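PDB 4QQS: glycoside hydrolase family 43 from Halothermothrix orenii, which hydrolyses O-glycosidic bonds with alpha-L-arabinofuranosidase activity and is probably involved in the breakdown of plant polysaccharides such as xylan. Local coordinates for residues Val41-Asn46 and Glu51-Ala56; Asp17-Lys22 and Tyr28-Ser33; Gly223-Glu228 and Gly232-Tyr237; Lys205-Tyr210 and Leu292-Gly297; Ser88-Asp91 and His95-Ile98. All coordinates share one frame; numbering follows the deposited sequence.

Interaction 1. Residues Val41-Asn46 and Glu51-Ala56; sequences VWESPN and ELKGLA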
# COMPACT_ATOMS: atom_id res chain seq x y z
N VAL A 41 11.11 0.20 -9.84
CA VAL A 41 10.44 -1.08 -10.02
C VAL A 41 11.49 -2.20 -9.98
O VAL A 41 12.59 -2.04 -10.51
CB VAL A 41 9.60 -1.13 -11.32
CG1 VAL A 41 10.45 -0.86 -12.55
CG2 VAL A 41 8.81 -2.43 -11.42
N TRP A 42 11.13 -3.29 -9.31
CA TRP A 42 11.92 -4.51 -9.26
C TRP A 42 11.07 -5.64 -9.83
O TRP A 42 9.84 -5.64 -9.70
CB TRP A 42 12.32 -4.86 -7.83
CG TRP A 42 13.20 -3.88 -7.10
CD1 TRP A 42 14.53 -4.04 -6.83
CD2 TRP A 42 12.82 -2.63 -6.50
NE1 TRP A 42 14.99 -2.97 -6.11
CE2 TRP A 42 13.97 -2.09 -5.89
CE3 TRP A 42 11.61 -1.92 -6.40
CZ2 TRP A 42 13.97 -0.89 -5.20
CZ3 TRP A 42 11.62 -0.72 -5.71
CH2 TRP A 42 12.78 -0.22 -5.12
N GLU A 43 11.73 -6.62 -10.43
CA GLU A 43 11.04 -7.75 -11.03
C GLU A 43 11.49 -9.06 -10.39
O GLU A 43 12.66 -9.21 -10.01
CB GLU A 43 11.29 -7.79 -12.53
CG GLU A 43 10.46 -8.81 -13.27
CD GLU A 43 10.78 -8.90 -14.74
OE1 GLU A 43 10.95 -7.84 -15.38
OE2 GLU A 43 10.86 -10.03 -15.27
N SER A 44 10.57 -10.03 -10.29
CA SER A 44 10.87 -11.36 -9.77
C SER A 44 10.00 -12.40 -10.45
O SER A 44 8.86 -12.13 -10.79
CB SER A 44 10.56 -11.39 -8.27
OG SER A 44 10.71 -12.69 -7.73
N PRO A 45 10.52 -13.63 -10.60
CA PRO A 45 9.67 -14.72 -11.09
C PRO A 45 9.00 -15.48 -9.95
O PRO A 45 8.12 -16.32 -10.20
CB PRO A 45 10.68 -15.64 -11.79
CG PRO A 45 11.91 -15.48 -10.98
CD PRO A 45 11.93 -14.02 -10.56
N ASN A 46 9.41 -15.24 -8.71
CA ASN A 46 9.05 -16.15 -7.62
C ASN A 46 8.78 -15.50 -6.26
O ASN A 46 8.54 -16.22 -5.30
CB ASN A 46 10.14 -17.23 -7.47
CG ASN A 46 11.50 -16.64 -7.15
OD1 ASN A 46 11.62 -15.46 -6.83
ND2 ASN A 46 12.54 -17.46 -7.25
N GLU A 51 15.22 -8.25 -8.91
CA GLU A 51 16.18 -7.48 -9.69
C GLU A 51 15.64 -6.07 -9.95
O GLU A 51 14.51 -5.89 -10.39
CB GLU A 51 16.57 -8.21 -10.98
CG GLU A 51 15.44 -8.45 -11.93
CD GLU A 51 15.87 -9.19 -13.19
OE1 GLU A 51 17.06 -9.16 -13.56
OE2 GLU A 51 14.98 -9.81 -13.80
N LEU A 52 16.46 -5.08 -9.64
CA LEU A 52 16.09 -3.69 -9.87
C LEU A 52 16.06 -3.39 -11.36
O LEU A 52 17.00 -3.72 -12.07
CB LEU A 52 17.12 -2.81 -9.16
CG LEU A 52 17.00 -1.31 -9.37
CD1 LEU A 52 15.63 -0.77 -8.92
CD2 LEU A 52 18.13 -0.57 -8.66
N LYS A 53 14.99 -2.75 -11.82
CA LYS A 53 14.78 -2.45 -13.24
C LYS A 53 14.54 -0.97 -13.54
O LYS A 53 13.97 -0.64 -14.58
CB LYS A 53 13.62 -3.28 -13.80
CG LYS A 53 13.82 -4.79 -13.68
CD LYS A 53 13.71 -5.50 -15.03
CE LYS A 53 14.14 -6.95 -14.97
NZ LYS A 53 13.57 -7.77 -16.09
N GLY A 54 14.99 -0.10 -12.65
CA GLY A 54 14.99 1.33 -12.92
C GLY A 54 13.73 2.05 -12.49
O GLY A 54 12.91 1.52 -11.75
N LEU A 55 13.58 3.29 -12.96
CA LEU A 55 12.41 4.09 -12.61
C LEU A 55 11.25 3.78 -13.54
O LEU A 55 11.27 4.12 -14.72
CB LEU A 55 12.71 5.59 -12.65
CG LEU A 55 13.70 6.14 -11.62
CD1 LEU A 55 13.93 7.63 -11.84
CD2 LEU A 55 13.24 5.89 -10.20
N ALA A 56 10.21 3.16 -12.99
CA ALA A 56 8.97 2.94 -13.73
C ALA A 56 8.24 4.25 -14.00
O ALA A 56 7.67 4.44 -15.07
CB ALA A 56 8.07 2.01 -12.95
O HOH W 1 13.57 -11.36 -12.19
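Lys-53 slants across the neighbouring strand to Glu-43, and its side chain traces the contact atom by atom. Lys-53 CB lies 3.7 Å from Val-41 O, the same oxygen that accepts the hydrogen bond from Lys-53 N. Lys-53 CG then passes Glu-43 CB at 4.1 Å. A bend at chi2 (-125°) turns the rest of the chain across the glutamate, bringing Lys-53 CE within 3.3 Å of Glu-43 OE1. Lys-53 NZ ends in a salt bridge to Glu-43 OE1 at 2.7 Å, arriving from above the carboxylate plane. The other oxygen, Glu-43 OE2, pairs with Arg-26, so each carboxylate oxygen has a cationic partner, which would be expected to favour the charged form. On the other side of the sheet Leu-52 covers Trp-42: Leu-52 CD1 sits over one face of the indole, 3.8 Å from the centroid of the five-membered ring, while Leu-52 CB touches Trp-42 CD1. Where the second strand turns its corner, Ala-56 CB meets Val-41 CG1 at 3.7 Å. Glu-43 and Glu-51 exchange two backbone hydrogen bonds, and Val-41 N donates to Gly-54 O at 2.9 Å. At the end of the first strand, Ser-44 OG accepts from Asn-46 N in an ST turn. Strands 38-44 and 51-58 form the outer hairpin of a four-stranded blade of the five-bladed beta-propeller.

Interaction 2. Residues Asp17-Lys22 and Tyr28-Ser33; sequences DPYVLK and YLYATS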
# COMPACT_ATOMS: atom_id res chain seq x y z
N ASP A 17 6.69 0.98 1.60
CA ASP A 17 5.39 0.90 0.95
C ASP A 17 5.43 -0.02 -0.28
O ASP A 17 5.14 0.39 -1.40
CB ASP A 17 4.89 2.31 0.61
CG ASP A 17 5.08 3.30 1.76
OD1 ASP A 17 5.51 4.44 1.48
OD2 ASP A 17 4.82 2.93 2.91
N PRO A 18 5.79 -1.28 -0.07
CA PRO A 18 5.99 -2.17 -1.23
C PRO A 18 4.69 -2.67 -1.84
O PRO A 18 3.91 -3.33 -1.16
CB PRO A 18 6.77 -3.33 -0.62
CG PRO A 18 6.31 -3.39 0.79
CD PRO A 18 6.17 -1.95 1.18
N TYR A 19 4.49 -2.40 -3.12
CA TYR A 19 3.30 -2.83 -3.83
C TYR A 19 3.72 -3.82 -4.90
O TYR A 19 4.51 -3.47 -5.76
CB TYR A 19 2.59 -1.63 -4.46
CG TYR A 19 1.34 -2.06 -5.18
CD1 TYR A 19 1.42 -2.57 -6.46
CD2 TYR A 19 0.11 -2.01 -4.57
CE1 TYR A 19 0.31 -2.99 -7.13
CE2 TYR A 19 -1.04 -2.42 -5.26
CZ TYR A 19 -0.91 -2.92 -6.54
OH TYR A 19 -1.99 -3.35 -7.27
N VAL A 20 3.16 -5.03 -4.88
CA VAL A 20 3.47 -6.03 -5.89
C VAL A 20 2.26 -6.32 -6.75
O VAL A 20 1.18 -6.60 -6.23
CB VAL A 20 3.99 -7.34 -5.27
CG1 VAL A 20 4.14 -8.42 -6.33
CG2 VAL A 20 5.31 -7.07 -4.57
N LEU A 21 2.48 -6.28 -8.06
CA LEU A 21 1.52 -6.75 -9.04
C LEU A 21 2.07 -7.97 -9.76
O LEU A 21 3.20 -7.97 -10.23
CB LEU A 21 1.21 -5.67 -10.07
CG LEU A 21 0.14 -6.07 -11.09
CD1 LEU A 21 -1.22 -6.38 -10.42
CD2 LEU A 21 -0.01 -4.99 -12.13
N LYS A 22 1.27 -9.02 -9.81
CA LYS A 22 1.57 -10.18 -10.64
C LYS A 22 0.93 -10.01 -12.01
O LYS A 22 -0.26 -9.71 -12.09
CB LYS A 22 1.05 -11.46 -9.98
CG LYS A 22 1.50 -12.72 -10.70
CD LYS A 22 0.97 -13.98 -10.07
CE LYS A 22 1.49 -15.19 -10.80
NZ LYS A 22 0.95 -16.46 -10.25
N TYR A 28 6.03 -7.61 -10.21
CA TYR A 28 6.58 -6.26 -10.30
C TYR A 28 6.32 -5.56 -8.99
O TYR A 28 5.18 -5.44 -8.56
CB TYR A 28 5.93 -5.49 -11.46
CG TYR A 28 6.15 -6.21 -12.76
CD1 TYR A 28 7.31 -6.03 -13.49
CD2 TYR A 28 5.21 -7.12 -13.24
CE1 TYR A 28 7.53 -6.70 -14.66
CE2 TYR A 28 5.43 -7.81 -14.42
CZ TYR A 28 6.59 -7.60 -15.13
OH TYR A 28 6.80 -8.29 -16.32
N LEU A 29 7.41 -5.15 -8.34
CA LEU A 29 7.37 -4.44 -7.08
C LEU A 29 7.66 -2.97 -7.34
O LEU A 29 8.67 -2.64 -7.94
CB LEU A 29 8.44 -5.02 -6.15
CG LEU A 29 8.88 -4.17 -4.95
CD1 LEU A 29 7.79 -4.19 -3.96
CD2 LEU A 29 10.16 -4.67 -4.33
N TYR A 30 6.78 -2.11 -6.86
CA TYR A 30 6.93 -0.67 -6.92
C TYR A 30 6.94 -0.18 -5.48
O TYR A 30 6.18 -0.69 -4.67
CB TYR A 30 5.76 -0.02 -7.68
CG TYR A 30 5.46 -0.65 -9.03
CD1 TYR A 30 4.66 -1.77 -9.13
CD2 TYR A 30 6.00 -0.13 -10.20
CE1 TYR A 30 4.38 -2.36 -10.34
CE2 TYR A 30 5.71 -0.71 -11.43
CZ TYR A 30 4.90 -1.83 -11.48
OH TYR A 30 4.60 -2.45 -12.67
N ALA A 31 7.76 0.81 -5.15
CA ALA A 31 7.86 1.25 -3.77
C ALA A 31 8.25 2.71 -3.69
O ALA A 31 8.84 3.27 -4.62
CB ALA A 31 8.90 0.41 -3.01
N THR A 32 7.92 3.33 -2.56
CA THR A 32 8.56 4.58 -2.17
C THR A 32 10.06 4.33 -2.18
O THR A 32 10.54 3.36 -1.59
CB THR A 32 8.09 5.01 -0.78
OG1 THR A 32 6.67 5.12 -0.79
CG2 THR A 32 8.72 6.32 -0.37
N SER A 33 10.80 5.17 -2.89
CA SER A 33 12.18 4.85 -3.23
C SER A 33 12.90 6.15 -3.54
O SER A 33 13.46 6.77 -2.64
CB SER A 33 12.18 3.82 -4.38
OG SER A 33 11.31 4.20 -5.45
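Tyr-19 and Tyr-30 exchange two backbone hydrogen bonds, as do Leu-21 and Tyr-28, in the antiparallel hairpin that opens a four-stranded propeller blade. All four N-H groups find carbonyl oxygens at 2.9 Å, for instance Tyr-19 N to Tyr-30 O. Between these pairs Val-20 and Leu-29 form a non-hydrogen-bonded pair; the outward N-H of Val-20 is taken up by Ser-258 OG. In the same interval Val-20 CA approaches Tyr-28 O at 3.2 Å, a C-H...O contact. The apolar side is carried by Leu-29 CD1, which touches Pro-18 CB at 3.6 Å and Val-20 CG2 at 3.8 Å. On the face of the tyrosines, Tyr-19 OH bonds to Val-76 O and Tyr-30 OH to Pro-106 O, so both buried phenols are satisfied by other parts of the chain. The hairpin also carries Asp-17, the predicted proton acceptor of the active site. With CG beside its backbone N (chi1 -45°), the carboxylate swings toward Thr-32, while Asp-17 OD2 has a weak hydrogen bond to His-273 NE2. Thr-32 OG1, which itself accepts from Ala-73 N, donates to the anti lone pair of Asp-17 OD1 at 2.6 Å.

Interaction 3. Residues Gly223-Glu228 and Gly232-Tyr237; sequences GYAVAE and GPWIKY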
# COMPACT_ATOMS: atom_id res chain seq x y z
N GLY A 223 -3.52 -4.00 10.63
CA GLY A 223 -4.79 -4.57 11.02
C GLY A 223 -5.69 -4.72 9.80
O GLY A 223 -5.30 -4.38 8.68
N TYR A 224 -6.92 -5.18 10.03
CA TYR A 224 -7.91 -5.14 8.96
C TYR A 224 -9.29 -4.79 9.46
O TYR A 224 -9.58 -4.86 10.67
CB TYR A 224 -7.94 -6.44 8.14
CG TYR A 224 -8.61 -7.62 8.80
CD1 TYR A 224 -9.93 -7.93 8.56
CD2 TYR A 224 -7.90 -8.44 9.67
CE1 TYR A 224 -10.52 -9.03 9.14
CE2 TYR A 224 -8.48 -9.54 10.25
CZ TYR A 224 -9.80 -9.83 10.00
OH TYR A 224 -10.36 -10.95 10.56
N ALA A 225 -10.14 -4.45 8.50
CA ALA A 225 -11.56 -4.24 8.70
C ALA A 225 -12.31 -5.02 7.64
O ALA A 225 -11.76 -5.34 6.59
CB ALA A 225 -11.91 -2.76 8.62
N VAL A 226 -13.58 -5.29 7.92
CA VAL A 226 -14.43 -6.08 7.04
C VAL A 226 -15.69 -5.31 6.71
O VAL A 226 -16.26 -4.61 7.56
CB VAL A 226 -14.76 -7.47 7.62
CG1 VAL A 226 -15.60 -7.38 8.87
CG2 VAL A 226 -15.45 -8.36 6.60
N ALA A 227 -16.15 -5.47 5.47
CA ALA A 227 -17.38 -4.85 4.99
C ALA A 227 -18.15 -5.78 4.10
O ALA A 227 -17.59 -6.67 3.47
CB ALA A 227 -17.07 -3.57 4.23
N GLU A 228 -19.46 -5.55 4.04
CA GLU A 228 -20.33 -6.29 3.14
C GLU A 228 -20.40 -5.69 1.74
O GLU A 228 -20.88 -6.34 0.82
CB GLU A 228 -21.74 -6.38 3.72
CG GLU A 228 -21.79 -7.07 5.06
CD GLU A 228 -23.20 -7.31 5.54
OE1 GLU A 228 -24.07 -6.43 5.32
OE2 GLU A 228 -23.45 -8.37 6.16
N GLY A 232 -18.60 0.31 2.55
CA GLY A 232 -18.78 0.11 3.97
C GLY A 232 -20.23 -0.13 4.34
O GLY A 232 -21.09 -0.31 3.47
N PRO A 233 -20.53 -0.12 5.65
CA PRO A 233 -19.62 0.20 6.75
C PRO A 233 -18.48 -0.80 6.92
O PRO A 233 -18.61 -1.99 6.65
CB PRO A 233 -20.53 0.19 7.99
CG PRO A 233 -21.72 -0.55 7.60
CD PRO A 233 -21.90 -0.39 6.13
N TRP A 234 -17.35 -0.28 7.39
CA TRP A 234 -16.14 -1.04 7.64
C TRP A 234 -15.96 -1.25 9.13
O TRP A 234 -15.85 -0.28 9.87
CB TRP A 234 -14.95 -0.28 7.06
CG TRP A 234 -14.89 -0.34 5.56
CD1 TRP A 234 -15.35 0.57 4.64
CD2 TRP A 234 -14.33 -1.42 4.80
NE1 TRP A 234 -15.11 0.10 3.36
CE2 TRP A 234 -14.49 -1.12 3.44
CE3 TRP A 234 -13.75 -2.63 5.16
CZ2 TRP A 234 -14.04 -1.98 2.44
CZ3 TRP A 234 -13.32 -3.49 4.17
CH2 TRP A 234 -13.46 -3.16 2.83
N ILE A 235 -15.93 -2.52 9.55
CA ILE A 235 -15.88 -2.90 10.96
C ILE A 235 -14.54 -3.57 11.23
O ILE A 235 -14.21 -4.60 10.62
CB ILE A 235 -17.03 -3.83 11.35
CG1 ILE A 235 -18.40 -3.20 11.02
CG2 ILE A 235 -16.92 -4.20 12.82
CD1 ILE A 235 -18.69 -1.87 11.70
N LYS A 236 -13.75 -2.99 12.12
CA LYS A 236 -12.41 -3.50 12.39
C LYS A 236 -12.45 -4.85 13.11
O LYS A 236 -13.30 -5.12 13.94
CB LYS A 236 -11.61 -2.49 13.20
CG LYS A 236 -11.16 -1.34 12.35
CD LYS A 236 -10.56 -0.19 13.14
CE LYS A 236 -10.10 0.91 12.19
NZ LYS A 236 -9.54 2.06 12.89
N TYR A 237 -11.47 -5.68 12.77
CA TYR A 237 -11.26 -6.95 13.46
C TYR A 237 -10.88 -6.71 14.92
O TYR A 237 -9.93 -5.98 15.23
CB TYR A 237 -10.17 -7.74 12.73
CG TYR A 237 -9.77 -9.02 13.42
CD1 TYR A 237 -10.72 -9.93 13.85
CD2 TYR A 237 -8.43 -9.31 13.65
CE1 TYR A 237 -10.35 -11.09 14.50
CE2 TYR A 237 -8.05 -10.49 14.29
CZ TYR A 237 -9.01 -11.37 14.71
OH TYR A 237 -8.66 -12.53 15.36
O HOH W 2 -20.57 -3.59 5.69
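Val-226 and Ile-235 exchange two backbone hydrogen bonds, and Tyr-237 N donates to Tyr-224 O at 175°, with the chains running antiparallel. The hairpin they make, 221-227 with 235-236, forms the outer part of a blade of the beta-propeller. Ala-227 CB stands over the middle of the Trp-234 indole, 3.4 Å from the centroid of the six-membered ring, in a CH-pi contact. The far rim of that ring brings Trp-234 CZ3 to 3.4 Å from Ala-225 O, near the ring plane, while NE1 bonds to Pro-230 O in the turn. The turn also contains a cis peptide before Pro-233, whose O shares a water with Glu-228 N. At the opposite end Tyr-237 CG lies opposite its own backbone N (chi1 174°), which sends its ring past that of Tyr-224, planes 16° apart but scarcely overlapping. Over the face of Tyr-224, toward its rim, lies Tyr-237 CB, 3.6 Å from the ring centroid. In return, Tyr-224 OH, which bonds to Leu-299 N, lies over the face of Tyr-237, 3.5 Å from Tyr-237 CD1.

Interaction 4. Residues Lys205-Tyr210 and Leu292-Gly297; sequences KYYMMY and LYFEDG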
# COMPACT_ATOMS: atom_id res chain seq x y z
N LYS A 205 -17.29 -11.15 1.04
CA LYS A 205 -16.99 -10.00 1.90
C LYS A 205 -15.69 -9.33 1.48
O LYS A 205 -14.85 -9.91 0.78
CB LYS A 205 -16.91 -10.44 3.37
CG LYS A 205 -18.24 -10.93 3.94
CD LYS A 205 -18.12 -11.37 5.38
CE LYS A 205 -19.44 -11.87 5.92
NZ LYS A 205 -19.31 -12.52 7.25
N TYR A 206 -15.54 -8.10 1.95
CA TYR A 206 -14.42 -7.26 1.59
C TYR A 206 -13.56 -7.02 2.82
O TYR A 206 -14.07 -6.75 3.90
CB TYR A 206 -14.91 -5.93 1.02
CG TYR A 206 -15.81 -6.11 -0.18
CD1 TYR A 206 -17.17 -6.33 -0.02
CD2 TYR A 206 -15.32 -6.06 -1.47
CE1 TYR A 206 -18.01 -6.50 -1.10
CE2 TYR A 206 -16.15 -6.23 -2.57
CZ TYR A 206 -17.51 -6.44 -2.38
OH TYR A 206 -18.37 -6.59 -3.44
N TYR A 207 -12.24 -7.14 2.64
CA TYR A 207 -11.28 -7.04 3.74
C TYR A 207 -10.28 -5.96 3.40
O TYR A 207 -9.58 -6.05 2.39
CB TYR A 207 -10.56 -8.38 3.92
CG TYR A 207 -11.49 -9.47 4.37
CD1 TYR A 207 -12.32 -10.14 3.47
CD2 TYR A 207 -11.60 -9.79 5.71
CE1 TYR A 207 -13.22 -11.09 3.90
CE2 TYR A 207 -12.49 -10.76 6.14
CZ TYR A 207 -13.29 -11.41 5.23
OH TYR A 207 -14.19 -12.36 5.64
N MET A 208 -10.21 -4.93 4.23
CA MET A 208 -9.28 -3.83 4.05
C MET A 208 -8.17 -3.97 5.07
O MET A 208 -8.40 -3.81 6.27
CB MET A 208 -9.96 -2.48 4.28
CG MET A 208 -9.00 -1.30 4.06
SD MET A 208 -9.56 0.24 4.74
CE MET A 208 -11.06 0.42 3.78
N MET A 209 -6.98 -4.30 4.60
CA MET A 209 -5.79 -4.24 5.41
C MET A 209 -5.32 -2.79 5.47
O MET A 209 -5.49 -2.04 4.50
CB MET A 209 -4.72 -5.16 4.81
CG MET A 209 -5.17 -6.59 4.78
SD MET A 209 -4.10 -7.71 3.89
CE MET A 209 -2.85 -7.93 5.16
N TYR A 210 -4.71 -2.40 6.58
CA TYR A 210 -4.27 -1.02 6.75
C TYR A 210 -3.22 -1.01 7.85
O TYR A 210 -3.09 -1.97 8.61
CB TYR A 210 -5.44 -0.07 7.09
CG TYR A 210 -6.02 -0.35 8.45
CD1 TYR A 210 -6.99 -1.32 8.65
CD2 TYR A 210 -5.56 0.33 9.57
CE1 TYR A 210 -7.47 -1.59 9.91
CE2 TYR A 210 -6.04 0.05 10.83
CZ TYR A 210 -7.00 -0.90 11.00
OH TYR A 210 -7.53 -1.20 12.24
N LEU A 292 -0.46 -15.41 3.94
CA LEU A 292 -1.70 -14.77 4.35
C LEU A 292 -2.82 -15.76 4.06
O LEU A 292 -2.85 -16.36 2.99
CB LEU A 292 -1.91 -13.51 3.51
CG LEU A 292 -3.12 -12.66 3.83
CD1 LEU A 292 -2.91 -11.94 5.15
CD2 LEU A 292 -3.34 -11.65 2.73
N TYR A 293 -3.75 -15.95 4.99
CA TYR A 293 -4.82 -16.94 4.80
C TYR A 293 -6.01 -16.60 5.68
O TYR A 293 -5.90 -15.83 6.62
CB TYR A 293 -4.31 -18.35 5.11
CG TYR A 293 -3.87 -18.56 6.55
CD1 TYR A 293 -2.64 -18.12 6.99
CD2 TYR A 293 -4.70 -19.21 7.47
CE1 TYR A 293 -2.22 -18.30 8.30
CE2 TYR A 293 -4.29 -19.42 8.78
CZ TYR A 293 -3.05 -18.96 9.19
OH TYR A 293 -2.63 -19.14 10.50
N PHE A 294 -7.15 -17.19 5.35
CA PHE A 294 -8.35 -17.07 6.14
C PHE A 294 -8.62 -18.37 6.90
O PHE A 294 -8.45 -19.47 6.36
CB PHE A 294 -9.54 -16.77 5.22
CG PHE A 294 -9.48 -15.42 4.54
CD1 PHE A 294 -8.83 -15.26 3.32
CD2 PHE A 294 -10.09 -14.32 5.10
CE1 PHE A 294 -8.79 -14.02 2.69
CE2 PHE A 294 -10.06 -13.09 4.47
CZ PHE A 294 -9.41 -12.94 3.27
N GLU A 295 -9.07 -18.23 8.14
CA GLU A 295 -9.46 -19.37 8.96
C GLU A 295 -10.58 -18.92 9.88
O GLU A 295 -10.43 -17.93 10.59
CB GLU A 295 -8.26 -19.90 9.75
CG GLU A 295 -8.57 -21.06 10.68
CD GLU A 295 -7.32 -21.70 11.26
OE1 GLU A 295 -6.41 -20.95 11.68
OE2 GLU A 295 -7.26 -22.95 11.29
N ASP A 296 -11.70 -19.63 9.86
CA ASP A 296 -12.88 -19.23 10.63
C ASP A 296 -13.31 -17.78 10.36
O ASP A 296 -13.79 -17.09 11.27
CB ASP A 296 -12.65 -19.44 12.13
CG ASP A 296 -12.34 -20.87 12.49
OD1 ASP A 296 -13.08 -21.78 12.04
OD2 ASP A 296 -11.35 -21.09 13.22
N GLY A 297 -13.13 -17.31 9.13
CA GLY A 297 -13.55 -15.96 8.77
C GLY A 297 -12.60 -14.87 9.26
O GLY A 297 -12.92 -13.68 9.20
O HOH W 3 -15.14 -12.72 8.05
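Phe-294 points an edge at the face of Tyr-207 in a T-shaped pair, centroids 4.8 Å apart and planes at 68°. Phe-294 CE2 does the touching: it stands over the middle of the phenol ring, almost equally far from its six carbons, with CZ of Tyr-207 nearest at 3.7 Å. Deeper in, Met-209 and Leu-292 meet tip to tip, Met-209 CE to Leu-292 CD1 at 4.0 Å, the methionine folded at its last torsion (chi3 80°). At the solvent end a water joins Tyr-207 OH, at 2.6 Å, to Gly-297 O, at 2.7 Å. Around this shell, strand 191-202 holds the 205-210 segment through backbone bonds of Tyr-207 to Ile-200 and Met-209 to Phe-198, and His-202 stacks on Phe-294. Leu-299 and Val-301 pack on Leu-292, while Val-259 touches both Leu-292 and Met-209. Since no direct hydrogen bond spans the two segments, which belong to different propeller sheets, the blades are joined here by side-chain dispersion and ring electrostatics, with one water bridge at the margin.

Interaction 5. Residues Ser88-Asp91 and His95-Ile98; sequences SARD and HLKI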
# COMPACT_ATOMS: atom_id res chain seq x y z
N SER A 88 1.36 9.64 -4.95
CA SER A 88 1.22 11.01 -4.50
C SER A 88 2.57 11.71 -4.52
O SER A 88 3.62 11.08 -4.46
CB SER A 88 0.54 11.10 -3.13
OG SER A 88 1.32 10.49 -2.12
N ALA A 89 2.50 13.03 -4.61
CA ALA A 89 3.67 13.88 -4.50
C ALA A 89 3.20 15.24 -4.03
O ALA A 89 2.01 15.56 -4.05
CB ALA A 89 4.41 14.00 -5.85
N ARG A 90 4.15 16.08 -3.62
CA ARG A 90 3.84 17.44 -3.20
C ARG A 90 3.76 18.37 -4.41
O ARG A 90 4.67 18.41 -5.23
CB ARG A 90 4.87 17.97 -2.19
CG ARG A 90 4.37 19.17 -1.41
CD ARG A 90 5.29 19.56 -0.26
NE ARG A 90 5.51 18.47 0.69
CZ ARG A 90 4.69 18.15 1.68
NH1 ARG A 90 3.55 18.80 1.88
NH2 ARG A 90 5.00 17.13 2.48
N ASP A 91 2.66 19.10 -4.52
CA ASP A 91 2.48 20.02 -5.63
C ASP A 91 3.14 21.36 -5.28
O ASP A 91 3.62 21.57 -4.16
CB ASP A 91 0.99 20.21 -5.92
CG ASP A 91 0.70 20.51 -7.39
OD1 ASP A 91 1.63 20.87 -8.15
OD2 ASP A 91 -0.48 20.37 -7.79
N HIS A 95 0.63 21.21 -1.08
CA HIS A 95 -0.25 20.11 -0.69
C HIS A 95 0.18 18.80 -1.35
O HIS A 95 0.57 18.80 -2.51
CB HIS A 95 -1.70 20.40 -1.08
CG HIS A 95 -2.26 21.65 -0.48
ND1 HIS A 95 -2.43 21.81 0.88
CD2 HIS A 95 -2.70 22.80 -1.05
CE1 HIS A 95 -2.95 23.01 1.11
NE2 HIS A 95 -3.12 23.63 -0.04
N LEU A 96 0.10 17.71 -0.61
CA LEU A 96 0.28 16.37 -1.18
C LEU A 96 -0.97 16.00 -1.94
O LEU A 96 -2.08 16.15 -1.42
CB LEU A 96 0.52 15.34 -0.08
CG LEU A 96 1.75 15.61 0.79
CD1 LEU A 96 1.77 14.67 1.97
CD2 LEU A 96 3.02 15.51 -0.02
N LYS A 97 -0.83 15.50 -3.17
CA LYS A 97 -1.98 15.13 -3.99
C LYS A 97 -1.72 13.82 -4.69
O LYS A 97 -0.58 13.45 -4.99
CB LYS A 97 -2.28 16.22 -5.02
CG LYS A 97 -2.41 17.62 -4.42
CD LYS A 97 -2.63 18.71 -5.47
CE LYS A 97 -2.50 20.08 -4.85
NZ LYS A 97 -2.54 21.16 -5.87
N ILE A 98 -2.82 13.11 -4.93
CA ILE A 98 -2.79 11.87 -5.70
C ILE A 98 -2.78 12.20 -7.19
O ILE A 98 -3.41 13.17 -7.62
CB ILE A 98 -3.98 11.02 -5.27
CG1 ILE A 98 -3.72 10.50 -3.85
CG2 ILE A 98 -4.26 9.87 -6.24
CD1 ILE A 98 -4.97 10.10 -3.11
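Arg-90 lays one face of its guanidinium over Leu-96, and Leu-96 CD2 sits beneath the middle of the flat group, 3.6 Å from Arg-90 CZ. The arginine gets there by a bend at chi3 (-58°), which folds the guanidinium back over the neighbouring strand; Arg-90 CB also touches Leu-96 CD2, at 3.8 Å. With a methyl against its face, the group keeps its N-H bonds for the periphery, where NE pairs with Asp-70 and NH1 donates to Gly-94 O. On the other face of the hairpin Lys-97, extended beyond CG, slants across Asp-91. Lys-97 CE packs 3.7 Å from Asp-91 CB, and Lys-97 NZ forms a salt bridge to Asp-91 OD2 at 2.9 Å, meeting that oxygen on its anti side and 32° out of the carboxylate plane. The same ammonium pairs with Asp-119 and Asp-93, so three carboxylates surround it. Ala-89 and Lys-97 exchange backbone hydrogen bonds, and Asp-91 N donates almost straight to His-95 O at 2.9 Å, just before the turn. Ser-88 CB meets Lys-97 O at 3.2 Å. The hairpin of strands 82-90 and 96-103 thus ends with one cation on either face. Both are held by carboxylates, which would probably keep Lys-97 protonated despite its burial, while the methyl under its face and the bonds at its rim together would limit how the arginine's plane can turn.

How the interactions relate
Interactions 1 and 2 are consecutive hairpins of one blade, centres 9 Å apart, sharing the seam where Trp-42 O accepts from Leu-29 N at 2.8 Å. Interactions 3 and 4 are joined likewise, Ala-225 O to Met-208 N at 2.9 Å, and interaction 4 then carries that blade onto the sheet of strand 285-295. Interaction 5 belongs to a further blade, its centre 19 Å from that of interaction 2. Interaction 2 is the innermost: the side chain of Asp-17 is about 6 Å from that of Glu-195, the predicted proton donor, and about 4 Å from a bound HEPES molecule. The side chain of Arg-90 of interaction 5 is about 5 Å from a bound HEPES.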